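Local coordinates for entry-fusion complex associated protein OPG083 (Vaccinia virus, PDB 6CJ6) that takes part in the poxvirus entry-fusion complex, which delivers the virion core into the host cytoplasm through lipid mixing and pore formation, at residues I35-V40 and E146-L151. Numbering follows the deposited sequence.
Unlike the reference sequence in segment 146-151: Ala147 (reference Arg). With MOH (methanol), chain B; MOH (methanol), chain C; EDO (1,2-ethanediol), chain P.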
# COMPACT_ATOMS: atom_id res chain seq x y z
N ILE A 35 -5.70 8.19 13.31
CA ILE A 35 -4.49 7.43 13.59
C ILE A 35 -3.36 8.01 12.76
O ILE A 35 -3.58 8.63 11.71
CB ILE A 35 -4.70 5.92 13.31
CG1 ILE A 35 -3.79 5.08 14.21
CG2 ILE A 35 -4.44 5.60 11.85
CD1 ILE A 35 -3.98 3.59 14.06
N HIS A 36 -2.13 7.82 13.24
CA HIS A 36 -0.94 8.31 12.56
C HIS A 36 0.11 7.21 12.52
O HIS A 36 0.15 6.33 13.38
CB HIS A 36 -0.35 9.54 13.26
CG HIS A 36 -1.23 10.76 13.17
ND1 HIS A 36 -2.23 11.02 14.08
CD2 HIS A 36 -1.25 11.77 12.27
CE1 HIS A 36 -2.83 12.15 13.74
NE2 HIS A 36 -2.26 12.62 12.65
N ILE A 37 0.97 7.28 11.51
CA ILE A 37 2.09 6.36 11.38
C ILE A 37 3.24 6.90 12.22
O ILE A 37 3.79 7.96 11.93
CB ILE A 37 2.52 6.19 9.92
CG1 ILE A 37 1.35 5.71 9.07
CG2 ILE A 37 3.69 5.22 9.81
CD1 ILE A 37 0.82 4.36 9.47
N GLY A 38 3.59 6.18 13.28
CA GLY A 38 4.63 6.65 14.17
C GLY A 38 5.79 5.69 14.31
O GLY A 38 6.65 5.87 15.17
N GLU A 39 5.83 4.67 13.46
CA GLU A 39 6.82 3.61 13.63
C GLU A 39 6.87 2.73 12.39
O GLU A 39 5.87 2.10 12.02
CB GLU A 39 6.45 2.78 14.87
CG GLU A 39 7.45 1.73 15.28
CD GLU A 39 7.09 1.12 16.63
OE1 GLU A 39 6.89 1.90 17.59
OE2 GLU A 39 6.97 -0.12 16.72
N VAL A 40 8.02 2.68 11.73
CA VAL A 40 8.22 1.88 10.53
C VAL A 40 9.30 0.85 10.82
O VAL A 40 10.40 1.21 11.27
CB VAL A 40 8.60 2.75 9.32
CG1 VAL A 40 8.88 1.88 8.11
CG2 VAL A 40 7.50 3.75 9.03
N GLU A 146 -7.23 -0.13 9.81
CA GLU A 146 -7.52 -1.23 8.89
C GLU A 146 -7.05 -0.92 7.48
O GLU A 146 -6.55 -1.81 6.78
CB GLU A 146 -9.01 -1.60 8.94
CG GLU A 146 -9.97 -0.44 9.14
CD GLU A 146 -10.10 -0.02 10.60
OE1 GLU A 146 -10.58 -0.82 11.42
OE2 GLU A 146 -9.72 1.13 10.92
N ALA A 147 -7.19 0.33 7.04
CA ALA A 147 -6.69 0.70 5.71
C ALA A 147 -5.17 0.69 5.66
O ALA A 147 -4.58 0.24 4.67
CB ALA A 147 -7.24 2.06 5.29
N ASN A 148 -4.51 1.18 6.72
CA ASN A 148 -3.06 1.10 6.78
C ASN A 148 -2.59 -0.36 6.75
O ASN A 148 -1.54 -0.67 6.18
CB ASN A 148 -2.53 1.79 8.04
CG ASN A 148 -2.62 3.30 7.97
OD1 ASN A 148 -2.78 3.88 6.89
ND2 ASN A 148 -2.49 3.95 9.11
N CYS A 149 -3.36 -1.25 7.38
CA CYS A 149 -3.06 -2.68 7.29
C CYS A 149 -3.14 -3.16 5.84
O CYS A 149 -2.33 -4.00 5.42
CB CYS A 149 -4.04 -3.47 8.15
SG CYS A 149 -4.15 -5.23 7.73
N GLY A 150 -4.11 -2.65 5.08
CA GLY A 150 -4.21 -3.05 3.69
C GLY A 150 -3.03 -2.60 2.87
O GLY A 150 -2.49 -3.36 2.06
N LEU A 151 -2.59 -1.35 3.06
CA LEU A 151 -1.41 -0.87 2.36
C LEU A 151 -0.18 -1.67 2.74
O LEU A 151 0.66 -1.99 1.88
CB LEU A 151 -1.22 0.62 2.65
CG LEU A 151 -0.17 1.36 1.82
CD1 LEU A 151 -0.49 1.26 0.34
CD2 LEU A 151 -0.07 2.81 2.26
C MOH B . -4.39 3.48 2.82
O MOH B . -3.49 3.38 3.91
C MOH C . 5.86 6.60 18.09
O MOH C . 5.92 7.79 17.32
C1 EDO P . -3.58 15.85 9.23
O1 EDO P . -3.37 15.61 7.83
C2 EDO P . -3.09 14.65 10.03
O2 EDO P . -3.07 14.98 11.42
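The side chains of Ile37 and Asn148 come from opposite directions, and CD1 of Ile37 ends over one face of the amide, 3.4 Å from Asn148 ND2. It is farther from CG of Asn148, at 3.9 Å, and so lies above the nitrogen end of the group. CG1 of Ile37 is anti to the carbonyl carbon (chi1 -57°), and a second turn at chi2 (-62°) brings CD1 over the amide. Ile35 approaches from the other side of the amide plane. Its branch methyl CG2 passes obliquely beyond the nitrogen, 3.7 Å from Asn148 ND2. One methyl thus covers a face at the nitrogen; the other lies off the nitrogen end, on the far side of the plane. Both touch ND2 by van der Waals contact alone, and the polar bonds of Asn148 go elsewhere.

The contact joins the start of edge strand 36-41 and the residue before it to helix 145-158 in the L1R/F9L fold, where a helical bundle packs against small beta sheets. Strand 36-41 borders strand 119-127 in a parallel sheet. His36 and Gly38 share backbone hydrogen bonds with Gln120. Helix 145-158 is fastened to helix 102-113 by the disulfide Cys149-Cys107.

The buried Asn148 side chain is satisfied from outside the two segments. ND2 has hydrogen bonds to Gln120 OE1 and Asn141 OD1, which fix the rotation of the amide. OD1 takes a weak bond from Thr142 N. Asn141 ND2 also bonds Ile35 O, so Asn141 links the strand side to the helix side. A methanol oxygen lies 3.1 Å from Asn148 OD1, at best a weak bond.

The side chain of His36 leaves the backbone away from the helix. Its NE2 hydrogen-bonds O2 of a 1,2-ethanediol at 2.8 Å, nearly straight and in the ring plane. Ile35 is also close to a bound 2-(2-methoxyethoxy)ethanol, whose pocket includes Gln120 and Tyr110.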